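Local atomic coordinates of outer membrane lipoprotein carrier protein LolA (Thermus thermophilus, PDB entry 2YZY), a protein that is of unproven function but probably binds lipid or the acyl chains of lipoproteins and carries them towards the outer membrane. Residues E10-V15 / W131-R136; R43-P48 / A186-Y191; G121-P126 / E147-K152; V161-D164 / K168-A171. All coordinates share one frame; numbering follows the deposited sequence.

Contact 1 (E10-V15 / W131-R136); sequences EILDRV and WKLVGR
Ile-11 of helix 7-18 lies over one face of the indole of Trp-131, on strand 128-136, where the N-terminal helix packs on the beta-sheet of this LolA-like fold, probably on its concave side as in LolA. The axes of the two short segments pass 11.1 Å apart at 119°, and side chains alone bridge the gap. The main interaction is a CH-pi contact: Ile-11 CD1 stands 3.7 Å from the centroid of the five-membered ring of Trp-131, 17° off the ring normal. The other branch, CG2, set opposite the backbone N because CG1 takes the place beside it (chi1 -65°), reaches the six-membered ring, with Ile-11 CG2 3.5 Å from Trp-131 CE3. Replacing Trp-131 with an alanine would probably strip both Ile-11 branches of the surface they rest on and open a gap between helix and strand. Aliphatic packing continues the interface along the strand. Leu-133 comes next on the same side, and its two methyls are shared between neighbouring helix residues. Leu-119 of strand 116-125 and Ile-150 of strand 145-151 extend the apolar patch around Ile-11. Leu-133 CD2 touches Ile-11 CD1 at 3.9 Å, while Leu-133 CD1 meets Leu-12 CD2 at 4.1 Å.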
loop_
_atom_site.group_PDB
_atom_site.type_symbol
_atom_site.label_atom_id
_atom_site.label_comp_id
_atom_site.label_asym_id
_atom_site.label_seq_id
_atom_site.Cartn_x
_atom_site.Cartn_y
_atom_site.Cartn_z
ATOM N N GLU A 10 12.574 -13.544 6.632
ATOM C CA GLU A 10 11.738 -14.738 6.684
ATOM C C GLU A 10 10.264 -14.362 6.753
ATOM O O GLU A 10 9.421 -14.976 6.098
ATOM C CB GLU A 10 12.098 -15.589 7.902
ATOM C CG GLU A 10 11.166 -16.773 8.112
ATOM C CD GLU A 10 11.509 -17.580 9.348
ATOM O OE1 GLU A 10 11.534 -16.998 10.452
ATOM O OE2 GLU A 10 11.751 -18.798 9.214
ATOM N N ILE A 11 9.961 -13.353 7.562
ATOM C CA ILE A 11 8.589 -12.892 7.725
ATOM C C ILE A 11 8.064 -12.298 6.424
ATOM O O ILE A 11 6.945 -12.599 6.002
ATOM C CB ILE A 11 8.501 -11.840 8.850
ATOM C CG1 ILE A 11 8.855 -12.497 10.186
ATOM C CG2 ILE A 11 7.111 -11.228 8.894
ATOM C CD1 ILE A 11 8.911 -11.540 11.352
ATOM N N LEU A 12 8.874 -11.459 5.789
ATOM C CA LEU A 12 8.477 -10.842 4.533
ATOM C C LEU A 12 8.236 -11.920 3.483
ATOM O O LEU A 12 7.316 -11.810 2.674
ATOM C CB LEU A 12 9.554 -9.865 4.050
ATOM C CG LEU A 12 9.793 -8.639 4.937
ATOM C CD1 LEU A 12 10.860 -7.755 4.308
ATOM C CD2 LEU A 12 8.492 -7.865 5.104
ATOM N N ASP A 13 9.058 -12.966 3.502
ATOM C CA ASP A 13 8.904 -14.059 2.547
ATOM C C ASP A 13 7.568 -14.763 2.760
ATOM O O ASP A 13 6.904 -15.146 1.799
ATOM C CB ASP A 13 10.048 -15.071 2.681
ATOM C CG ASP A 13 11.399 -14.477 2.330
ATOM O OD1 ASP A 13 11.490 -13.767 1.307
ATOM O OD2 ASP A 13 12.376 -14.730 3.069
ATOM N N ARG A 14 7.181 -14.930 4.020
ATOM C CA ARG A 14 5.916 -15.576 4.356
ATOM C C ARG A 14 4.749 -14.739 3.840
ATOM O O ARG A 14 3.755 -15.272 3.346
ATOM C CB ARG A 14 5.786 -15.750 5.871
ATOM C CG ARG A 14 6.770 -16.737 6.481
ATOM C CD ARG A 14 6.590 -16.820 7.991
ATOM N NE ARG A 14 7.478 -17.808 8.600
ATOM C CZ ARG A 14 7.420 -19.114 8.363
ATOM N NH1 ARG A 14 6.510 -19.601 7.528
ATOM N NH2 ARG A 14 8.273 -19.937 8.957
ATOM N N VAL A 15 4.879 -13.423 3.965
ATOM C CA VAL A 15 3.842 -12.509 3.508
ATOM C C VAL A 15 3.668 -12.621 1.998
ATOM O O VAL A 15 2.550 -12.757 1.505
ATOM C CB VAL A 15 4.192 -11.045 3.861
ATOM C CG1 VAL A 15 3.187 -10.093 3.216
ATOM C CG2 VAL A 15 4.189 -10.865 5.373
ATOM N N TRP A 131 3.950 -9.108 14.374
ATOM C CA TRP A 131 5.387 -8.910 14.475
ATOM C C TRP A 131 5.637 -7.433 14.219
ATOM O O TRP A 131 5.008 -6.839 13.340
ATOM C CB TRP A 131 6.133 -9.701 13.400
ATOM C CG TRP A 131 6.176 -11.175 13.604
ATOM C CD1 TRP A 131 6.786 -11.847 14.626
ATOM C CD2 TRP A 131 5.641 -12.174 12.728
ATOM N NE1 TRP A 131 6.668 -13.203 14.436
ATOM C CE2 TRP A 131 5.970 -13.433 13.279
ATOM C CE3 TRP A 131 4.918 -12.128 11.528
ATOM C CZ2 TRP A 131 5.601 -14.638 12.671
ATOM C CZ3 TRP A 131 4.550 -13.329 10.922
ATOM C CH2 TRP A 131 4.894 -14.566 11.498
ATOM N N LYS A 132 6.538 -6.838 14.991
ATOM C CA LYS A 132 6.891 -5.440 14.793
ATOM C C LYS A 132 8.287 -5.407 14.186
ATOM O O LYS A 132 9.259 -5.809 14.829
ATOM C CB LYS A 132 6.903 -4.665 16.117
ATOM C CG LYS A 132 7.371 -3.210 15.959
ATOM C CD LYS A 132 7.601 -2.525 17.306
ATOM C CE LYS A 132 8.122 -1.104 17.125
ATOM N NZ LYS A 132 8.703 -0.557 18.391
ATOM N N LEU A 133 8.383 -4.957 12.940
ATOM C CA LEU A 133 9.671 -4.859 12.270
ATOM C C LEU A 133 10.102 -3.401 12.303
ATOM O O LEU A 133 9.276 -2.497 12.180
ATOM C CB LEU A 133 9.566 -5.331 10.817
ATOM C CG LEU A 133 9.014 -6.733 10.543
ATOM C CD1 LEU A 133 9.040 -6.990 9.038
ATOM C CD2 LEU A 133 9.838 -7.777 11.276
ATOM N N VAL A 134 11.397 -3.169 12.483
ATOM C CA VAL A 134 11.915 -1.812 12.531
ATOM C C VAL A 134 13.144 -1.689 11.643
ATOM O O VAL A 134 13.886 -2.652 11.462
ATOM C CB VAL A 134 12.274 -1.404 13.980
ATOM C CG1 VAL A 134 11.018 -1.380 14.833
ATOM C CG2 VAL A 134 13.282 -2.379 14.569
ATOM N N GLY A 135 13.349 -0.503 11.083
ATOM C CA GLY A 135 14.497 -0.293 10.219
ATOM C C GLY A 135 14.850 1.171 10.060
ATOM O O GLY A 135 13.975 2.035 10.071
ATOM N N ARG A 136 16.140 1.448 9.912
ATOM C CA ARG A 136 16.610 2.817 9.746
ATOM C C ARG A 136 16.718 3.146 8.263
ATOM O O ARG A 136 16.920 2.257 7.436
ATOM C CB ARG A 136 17.976 2.984 10.416
ATOM C CG ARG A 136 18.452 4.423 10.512
ATOM C CD ARG A 136 19.838 4.527 11.143
ATOM N NE ARG A 136 19.910 3.897 12.461
ATOM C CZ ARG A 136 20.118 2.599 12.664
ATOM N NH1 ARG A 136 20.281 1.777 11.636
ATOM N NH2 ARG A 136 20.162 2.121 13.901
#

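Contact 2 (R43-P48 / A186-Y191); sequences RVYALP and AQLKRY
Leu-188, the last residue of the short helix 185-188, pushes its forked end against Tyr-45 and Leu-47 on strand 39-47. From CB the chain runs to CG, which stands opposite the carbonyl carbon (chi1 -54°), and this aims the fork at the strand; the touching is left to the two methyls, which then part. CD2 lies 3.6 Å from Tyr-45 CB and 4.0 Å from Tyr-45 CG, at the root of the ring, with the two side chains obliquely placed. CD1 takes the other neighbour, 3.8 Å from Leu-47 CB. Tyr-45 and Leu-47 are two apart on the strand, and Leu-188 spans both, joining the segment that follows strand 169-180 to the sheet. Beyond the helix the chain is held by polar bonds. Arg-190 NH1 donates to Gln-187 O at 2.8 Å, the oxygen lying in the guanidinium plane although the donor stands above the carbonyl plane. Arg-190 NH2 also pairs with Glu-56, and Arg-54 bonds to the carbonyl oxygens of Leu-188 and Arg-190. Across the contact itself only carbon meets carbon, which implies that fit and burial of the leucine, rather than directional bonds, hold helix to strand here.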
loop_
_atom_site.group_PDB
_atom_site.type_symbol
_atom_site.label_atom_id
_atom_site.label_comp_id
_atom_site.label_asym_id
_atom_site.label_seq_id
_atom_site.Cartn_x
_atom_site.Cartn_y
_atom_site.Cartn_z
ATOM N N ARG A 43 -8.606 2.534 -1.350
ATOM C CA ARG A 43 -8.886 1.112 -1.480
ATOM C C ARG A 43 -7.749 0.575 -2.335
ATOM O O ARG A 43 -7.296 1.237 -3.267
ATOM C CB ARG A 43 -10.227 0.859 -2.171
ATOM C CG ARG A 43 -11.451 1.211 -1.331
ATOM C CD ARG A 43 -12.713 0.661 -1.991
ATOM N NE ARG A 43 -13.928 0.917 -1.221
ATOM C CZ ARG A 43 -14.726 1.966 -1.398
ATOM N NH1 ARG A 43 -14.446 2.876 -2.325
ATOM N NH2 ARG A 43 -15.819 2.092 -0.657
ATOM N N VAL A 44 -7.277 -0.620 -2.004
ATOM C CA VAL A 44 -6.170 -1.236 -2.726
ATOM C C VAL A 44 -6.594 -2.586 -3.303
ATOM O O VAL A 44 -7.320 -3.338 -2.661
ATOM C CB VAL A 44 -4.964 -1.421 -1.784
ATOM C CG1 VAL A 44 -3.814 -2.056 -2.524
ATOM C CG2 VAL A 44 -4.554 -0.068 -1.198
ATOM N N TYR A 45 -6.134 -2.877 -4.518
ATOM C CA TYR A 45 -6.472 -4.117 -5.214
ATOM C C TYR A 45 -5.224 -4.766 -5.772
ATOM O O TYR A 45 -4.375 -4.093 -6.355
ATOM C CB TYR A 45 -7.431 -3.819 -6.368
ATOM C CG TYR A 45 -8.728 -3.215 -5.908
ATOM C CD1 TYR A 45 -9.821 -4.021 -5.602
ATOM C CD2 TYR A 45 -8.840 -1.838 -5.702
ATOM C CE1 TYR A 45 -10.995 -3.478 -5.097
ATOM C CE2 TYR A 45 -10.005 -1.285 -5.193
ATOM C CZ TYR A 45 -11.076 -2.110 -4.893
ATOM O OH TYR A 45 -12.223 -1.563 -4.368
ATOM N N ALA A 46 -5.127 -6.081 -5.614
ATOM C CA ALA A 46 -3.963 -6.803 -6.104
ATOM C C ALA A 46 -4.324 -8.088 -6.830
ATOM O O ALA A 46 -5.127 -8.882 -6.347
ATOM C CB ALA A 46 -3.026 -7.129 -4.938
ATOM N N LEU A 47 -3.724 -8.269 -8.003
ATOM C CA LEU A 47 -3.901 -9.474 -8.806
ATOM C C LEU A 47 -2.455 -9.886 -9.092
ATOM O O LEU A 47 -1.918 -9.623 -10.168
ATOM C CB LEU A 47 -4.656 -9.154 -10.102
ATOM C CG LEU A 47 -5.048 -10.332 -11.004
ATOM C CD1 LEU A 47 -5.773 -11.399 -10.197
ATOM C CD2 LEU A 47 -5.927 -9.828 -12.135
ATOM N N PRO A 48 -1.802 -10.526 -8.105
ATOM C CA PRO A 48 -0.411 -10.991 -8.174
ATOM C C PRO A 48 0.007 -11.755 -9.423
ATOM O O PRO A 48 1.041 -11.454 -10.015
ATOM C CB PRO A 48 -0.270 -11.839 -6.914
ATOM C CG PRO A 48 -1.185 -11.154 -5.953
ATOM C CD PRO A 48 -2.402 -10.895 -6.811
ATOM N N ALA A 186 -9.913 -6.692 -16.562
ATOM C CA ALA A 186 -10.953 -5.774 -17.012
ATOM C C ALA A 186 -11.327 -4.826 -15.880
ATOM O O ALA A 186 -11.607 -3.647 -16.105
ATOM C CB ALA A 186 -12.185 -6.549 -17.478
ATOM N N GLN A 187 -11.338 -5.346 -14.659
ATOM C CA GLN A 187 -11.670 -4.514 -13.510
ATOM C C GLN A 187 -10.529 -3.568 -13.154
ATOM O O GLN A 187 -10.716 -2.355 -13.086
ATOM C CB GLN A 187 -11.980 -5.378 -12.281
ATOM C CG GLN A 187 -13.242 -6.211 -12.381
ATOM C CD GLN A 187 -13.375 -7.183 -11.223
ATOM O OE1 GLN A 187 -12.413 -7.860 -10.854
ATOM N NE2 GLN A 187 -14.570 -7.268 -10.654
ATOM N N LEU A 188 -9.340 -4.121 -12.939
ATOM C CA LEU A 188 -8.203 -3.305 -12.526
ATOM C C LEU A 188 -7.604 -2.359 -13.560
ATOM O O LEU A 188 -6.943 -1.381 -13.194
ATOM C CB LEU A 188 -7.115 -4.206 -11.935
ATOM C CG LEU A 188 -7.597 -5.112 -10.795
ATOM C CD1 LEU A 188 -6.390 -5.765 -10.138
ATOM C CD2 LEU A 188 -8.389 -4.313 -9.767
ATOM N N LYS A 189 -7.831 -2.630 -14.841
ATOM C CA LYS A 189 -7.301 -1.756 -15.884
ATOM C C LYS A 189 -8.348 -0.822 -16.478
ATOM O O LYS A 189 -8.125 -0.217 -17.528
ATOM C CB LYS A 189 -6.655 -2.583 -16.999
ATOM C CG LYS A 189 -5.358 -3.258 -16.585
ATOM C CD LYS A 189 -4.666 -3.916 -17.773
ATOM C CE LYS A 189 -5.524 -5.008 -18.385
ATOM N NZ LYS A 189 -4.863 -5.663 -19.551
ATOM N N ARG A 190 -9.493 -0.700 -15.815
ATOM C CA ARG A 190 -10.538 0.186 -16.316
ATOM C C ARG A 190 -10.103 1.637 -16.141
ATOM O O ARG A 190 -9.344 1.965 -15.226
ATOM C CB ARG A 190 -11.857 -0.059 -15.574
ATOM C CG ARG A 190 -11.884 0.398 -14.120
ATOM C CD ARG A 190 -13.194 -0.027 -13.471
ATOM N NE ARG A 190 -13.395 0.585 -12.157
ATOM C CZ ARG A 190 -12.728 0.253 -11.055
ATOM N NH1 ARG A 190 -11.805 -0.700 -11.086
ATOM N NH2 ARG A 190 -12.982 0.891 -9.916
ATOM N N TYR A 191 -10.582 2.504 -17.027
ATOM C CA TYR A 191 -10.243 3.922 -16.975
ATOM C C TYR A 191 -11.313 4.741 -17.691
ATOM O O TYR A 191 -12.044 4.219 -18.534
ATOM C CB TYR A 191 -8.887 4.155 -17.654
ATOM C CG TYR A 191 -8.904 3.820 -19.129
ATOM C CD1 TYR A 191 -9.407 4.725 -20.064
ATOM C CD2 TYR A 191 -8.476 2.575 -19.584
ATOM C CE1 TYR A 191 -9.489 4.395 -21.416
ATOM C CE2 TYR A 191 -8.554 2.235 -20.934
ATOM C CZ TYR A 191 -9.062 3.148 -21.842
ATOM O OH TYR A 191 -9.150 2.812 -23.175
#

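Contact 3 (G121-P126 / E147-K152); sequences GEVRLP and ELYILK
The phenol ring of Tyr-149 is met at its edge by Val-123, whose CG1 comes near the ring plane, 3.9 Å from Tyr-149 CD1 and equally close to CE1. Leu-125 approaches the base of the same side chain roughly at a right angle, its CD1 4.0 Å from Tyr-149 CB and oblique to the ring. At the far end of the ring, Tyr-149 OH donates to Glu-147 OE1 at 2.6 Å from above the carboxylate plane, a bond that anchors the tip of the phenol. The flat carboxylate of Glu-122 forms the polar end of the contact. Its OE1 receives Lys-152 NZ at 2.9 Å in a salt bridge, on the syn side but 34° out of the plane. The lysine reaches it by a bend at chi3 in an otherwise extended chain, and the glutamate by a CG lodged between its backbone N and carbonyl carbon (chi1 53°). A methionine in place of Lys-152 would probably leave the Glu-122 carboxylate without its counter-charge and freer to turn. The touching parts run 98° apart. Strand 128-136 lies between strands 116-125 and 145-151 in the sheet, so these side chains reach across it, Tyr-149 packing on Lys-132 and Lys-152 on Trp-131. Ile-150, pointing away from this contact, meets Ile-11 and Val-15 of helix 7-18.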
loop_
_atom_site.group_PDB
_atom_site.type_symbol
_atom_site.label_atom_id
_atom_site.label_comp_id
_atom_site.label_asym_id
_atom_site.label_seq_id
_atom_site.Cartn_x
_atom_site.Cartn_y
_atom_site.Cartn_z
ATOM N N GLY A 121 10.309 -7.619 17.666
ATOM C CA GLY A 121 9.560 -8.498 18.542
ATOM C C GLY A 121 8.107 -8.553 18.126
ATOM O O GLY A 121 7.788 -8.327 16.963
ATOM N N GLU A 122 7.222 -8.852 19.065
ATOM C CA GLU A 122 5.807 -8.921 18.745
ATOM C C GLU A 122 4.989 -7.987 19.617
ATOM O O GLU A 122 5.441 -7.538 20.671
ATOM C CB GLU A 122 5.299 -10.354 18.892
ATOM C CG GLU A 122 5.612 -10.983 20.227
ATOM C CD GLU A 122 5.134 -12.418 20.310
ATOM O OE1 GLU A 122 5.454 -13.203 19.394
ATOM O OE2 GLU A 122 4.442 -12.756 21.293
ATOM N N VAL A 123 3.781 -7.688 19.159
ATOM C CA VAL A 123 2.886 -6.806 19.887
ATOM C C VAL A 123 1.451 -7.181 19.564
ATOM O O VAL A 123 1.133 -7.550 18.433
ATOM C CB VAL A 123 3.123 -5.322 19.505
ATOM C CG1 VAL A 123 2.879 -5.119 18.014
ATOM C CG2 VAL A 123 2.211 -4.420 20.323
ATOM N N ARG A 124 0.582 -7.102 20.563
ATOM C CA ARG A 124 -0.812 -7.436 20.348
ATOM C C ARG A 124 -1.562 -6.251 19.760
ATOM O O ARG A 124 -1.574 -5.160 20.331
ATOM C CB ARG A 124 -1.471 -7.871 21.659
ATOM C CG ARG A 124 -2.986 -7.975 21.570
ATOM C CD ARG A 124 -3.597 -8.705 22.761
ATOM N NE ARG A 124 -3.509 -10.157 22.621
ATOM C CZ ARG A 124 -2.413 -10.874 22.845
ATOM N NH1 ARG A 124 -1.292 -10.280 23.233
ATOM N NH2 ARG A 124 -2.437 -12.189 22.674
ATOM N N LEU A 125 -2.172 -6.476 18.601
ATOM C CA LEU A 125 -2.943 -5.449 17.920
ATOM C C LEU A 125 -4.396 -5.909 17.899
ATOM O O LEU A 125 -4.694 -7.057 18.231
ATOM C CB LEU A 125 -2.435 -5.265 16.486
ATOM C CG LEU A 125 -0.963 -4.880 16.312
ATOM C CD1 LEU A 125 -0.637 -4.761 14.829
ATOM C CD2 LEU A 125 -0.686 -3.570 17.026
ATOM N N PRO A 126 -5.323 -5.017 17.520
ATOM C CA PRO A 126 -6.741 -5.386 17.473
ATOM C C PRO A 126 -6.980 -6.652 16.652
ATOM O O PRO A 126 -7.796 -7.497 17.020
ATOM C CB PRO A 126 -7.389 -4.156 16.848
ATOM C CG PRO A 126 -6.546 -3.044 17.384
ATOM C CD PRO A 126 -5.144 -3.588 17.208
ATOM N N GLU A 147 8.369 1.612 11.032
ATOM C CA GLU A 147 7.861 0.470 11.772
ATOM C C GLU A 147 6.905 -0.221 10.811
ATOM O O GLU A 147 6.095 0.439 10.159
ATOM C CB GLU A 147 7.092 0.925 13.018
ATOM C CG GLU A 147 7.924 1.729 14.009
ATOM C CD GLU A 147 7.103 2.280 15.162
ATOM O OE1 GLU A 147 5.860 2.144 15.144
ATOM O OE2 GLU A 147 7.703 2.860 16.091
ATOM N N LEU A 148 7.018 -1.539 10.706
ATOM C CA LEU A 148 6.141 -2.321 9.844
ATOM C C LEU A 148 5.552 -3.430 10.704
ATOM O O LEU A 148 6.284 -4.230 11.280
ATOM C CB LEU A 148 6.923 -2.931 8.673
ATOM C CG LEU A 148 6.133 -3.878 7.755
ATOM C CD1 LEU A 148 4.917 -3.158 7.181
ATOM C CD2 LEU A 148 7.028 -4.377 6.627
ATOM N N TYR A 149 4.227 -3.461 10.799
ATOM C CA TYR A 149 3.534 -4.462 11.603
ATOM C C TYR A 149 2.906 -5.523 10.714
ATOM O O TYR A 149 2.150 -5.207 9.790
ATOM C CB TYR A 149 2.470 -3.771 12.458
ATOM C CG TYR A 149 3.061 -2.785 13.438
ATOM C CD1 TYR A 149 3.442 -3.187 14.717
ATOM C CD2 TYR A 149 3.279 -1.457 13.074
ATOM C CE1 TYR A 149 4.026 -2.288 15.611
ATOM C CE2 TYR A 149 3.861 -0.551 13.958
ATOM C CZ TYR A 149 4.232 -0.976 15.225
ATOM O OH TYR A 149 4.809 -0.089 16.104
ATOM N N ILE A 150 3.230 -6.782 11.005
ATOM C CA ILE A 150 2.741 -7.922 10.234
ATOM C C ILE A 150 1.928 -8.883 11.097
ATOM O O ILE A 150 2.415 -9.377 12.118
ATOM C CB ILE A 150 3.924 -8.717 9.626
ATOM C CG1 ILE A 150 4.818 -7.787 8.795
ATOM C CG2 ILE A 150 3.399 -9.886 8.794
ATOM C CD1 ILE A 150 4.119 -7.128 7.608
ATOM N N LEU A 151 0.690 -9.148 10.686
ATOM C CA LEU A 151 -0.180 -10.071 11.411
ATOM C C LEU A 151 0.484 -11.452 11.388
ATOM O O LEU A 151 0.920 -11.916 10.337
ATOM C CB LEU A 151 -1.557 -10.137 10.735
ATOM C CG LEU A 151 -2.621 -11.033 11.379
ATOM C CD1 LEU A 151 -2.957 -10.523 12.767
ATOM C CD2 LEU A 151 -3.874 -11.043 10.512
ATOM N N LYS A 152 0.565 -12.108 12.543
ATOM C CA LYS A 152 1.204 -13.424 12.616
ATOM C C LYS A 152 0.368 -14.593 12.093
ATOM O O LYS A 152 0.860 -15.405 11.311
ATOM C CB LYS A 152 1.634 -13.727 14.057
ATOM C CG LYS A 152 2.765 -12.845 14.571
ATOM C CD LYS A 152 3.164 -13.207 16.000
ATOM C CE LYS A 152 3.739 -14.613 16.091
ATOM N NZ LYS A 152 4.123 -14.965 17.490
#

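Contact 4 (V161-D164 / K168-A171); sequences VFLD and KVLA
Asp-164 turns its carboxylate back to Lys-168 through a chi1 of 68°, which wedges CG between its own backbone N and carbonyl carbon, while Leu-170, with CG opposite its carbonyl carbon (chi1 -65°), brings CD1 to 4.0 Å from Asp-164 CB. Two bonds tie Asp-164 to Lys-168. Asp-164 N donates to Lys-168 O at 2.9 Å, and Lys-168 N returns a bond of 2.9 Å to Asp-164 OD1, approaching from above the carboxylate plane. The rest of the carboxylate lies beside the aliphatic base of the lysine, with OD2 3.2 Å from Lys-168 CB, whereas the extended chain carries the ammonium beyond direct contact. Further along, Phe-162 N donates to Ala-171 O at 2.9 Å, nearly straight, and Leu-170 N reaches Phe-162 O at 2.8 Å. Side chains pack on both faces of this ladder: Leu-163 CD2 touches Val-169 CG2 at 3.7 Å on one, and the Phe-162 ring lies obliquely by the Ala-171 methyl on the other, its edge-to-face partner being Phe-143. Leu-170 and Ala-171 both stand opposite Phe-162, shifting the register by one before Leu-163 pairs with Val-169. This is a classic beta bulge, here close to the turn of the antiparallel hairpin formed by strands 156-163 and 169-180.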
loop_
_atom_site.group_PDB
_atom_site.type_symbol
_atom_site.label_atom_id
_atom_site.label_comp_id
_atom_site.label_asym_id
_atom_site.label_seq_id
_atom_site.Cartn_x
_atom_site.Cartn_y
_atom_site.Cartn_z
ATOM N N VAL A 161 4.550 2.826 9.728
ATOM C CA VAL A 161 4.791 4.079 10.437
ATOM C C VAL A 161 6.160 4.626 10.062
ATOM O O VAL A 161 7.171 3.947 10.230
ATOM C CB VAL A 161 4.754 3.888 11.971
ATOM C CG1 VAL A 161 4.885 5.237 12.657
ATOM C CG2 VAL A 161 3.460 3.209 12.390
ATOM N N PHE A 162 6.183 5.853 9.554
ATOM C CA PHE A 162 7.425 6.505 9.149
ATOM C C PHE A 162 7.757 7.615 10.139
ATOM O O PHE A 162 6.915 8.460 10.442
ATOM C CB PHE A 162 7.264 7.066 7.735
ATOM C CG PHE A 162 7.024 6.007 6.699
ATOM C CD1 PHE A 162 8.092 5.351 6.094
ATOM C CD2 PHE A 162 5.727 5.620 6.373
ATOM C CE1 PHE A 162 7.874 4.319 5.183
ATOM C CE2 PHE A 162 5.496 4.590 5.462
ATOM C CZ PHE A 162 6.573 3.938 4.866
ATOM N N LEU A 163 8.991 7.605 10.637
ATOM C CA LEU A 163 9.436 8.579 11.629
ATOM C C LEU A 163 10.602 9.441 11.156
ATOM O O LEU A 163 11.421 9.000 10.354
ATOM C CB LEU A 163 9.874 7.845 12.897
ATOM C CG LEU A 163 8.954 6.754 13.450
ATOM C CD1 LEU A 163 9.677 6.000 14.556
ATOM C CD2 LEU A 163 7.666 7.368 13.961
ATOM N N ASP A 164 10.684 10.667 11.667
ATOM C CA ASP A 164 11.793 11.538 11.301
ATOM C C ASP A 164 12.920 11.322 12.309
ATOM O O ASP A 164 12.861 10.399 13.124
ATOM C CB ASP A 164 11.367 13.017 11.268
ATOM C CG ASP A 164 11.039 13.582 12.642
ATOM O OD1 ASP A 164 11.358 12.945 13.667
ATOM O OD2 ASP A 164 10.467 14.693 12.693
ATOM N N LYS A 168 9.435 11.727 15.419
ATOM C CA LYS A 168 8.124 12.288 15.110
ATOM C C LYS A 168 7.490 11.527 13.949
ATOM O O LYS A 168 8.151 11.224 12.957
ATOM C CB LYS A 168 8.256 13.769 14.738
ATOM C CG LYS A 168 6.950 14.428 14.319
ATOM C CD LYS A 168 7.198 15.804 13.718
ATOM C CE LYS A 168 5.915 16.407 13.165
ATOM N NZ LYS A 168 6.168 17.697 12.463
ATOM N N VAL A 169 6.204 11.220 14.079
ATOM C CA VAL A 169 5.494 10.496 13.036
ATOM C C VAL A 169 5.216 11.383 11.826
ATOM O O VAL A 169 4.607 12.446 11.945
ATOM C CB VAL A 169 4.153 9.939 13.560
ATOM C CG1 VAL A 169 3.356 9.329 12.415
ATOM C CG2 VAL A 169 4.414 8.895 14.634
ATOM N N LEU A 170 5.676 10.934 10.665
ATOM C CA LEU A 170 5.474 11.659 9.417
ATOM C C LEU A 170 4.257 11.079 8.709
ATOM O O LEU A 170 3.497 11.796 8.057
ATOM C CB LEU A 170 6.708 11.524 8.525
ATOM C CG LEU A 170 7.984 12.174 9.063
ATOM C CD1 LEU A 170 9.176 11.761 8.215
ATOM C CD2 LEU A 170 7.819 13.687 9.068
ATOM N N ALA A 171 4.081 9.768 8.848
ATOM C CA ALA A 171 2.959 9.072 8.237
ATOM C C ALA A 171 2.660 7.816 9.042
ATOM O O ALA A 171 3.570 7.119 9.488
ATOM C CB ALA A 171 3.284 8.704 6.797
#

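Contacts 1, 3 and 4 gather at one end of the curved array of strands, and contact 2 lies towards the other, its centre 26 to 29 Å from theirs. Contacts 1 and 3 have centres 10 Å apart and touch directly: Trp-131 N lies 2.7 Å from Ile-150 O, a probable hydrogen bond, and their segments alternate along the chain. Contact 4 follows both in sequence and joins contact 3 through neighbouring strands 145-151 and 156-163. Contact 2 pairs an early strand with a late helix, so that contacts 3 and 4 fall between its two segments. Helices 7-18 and 185-188 thus attach at distant places, the latter on the Tyr-45 and Leu-47 face of strand 39-47; the former probably covers the sheet as in LolA.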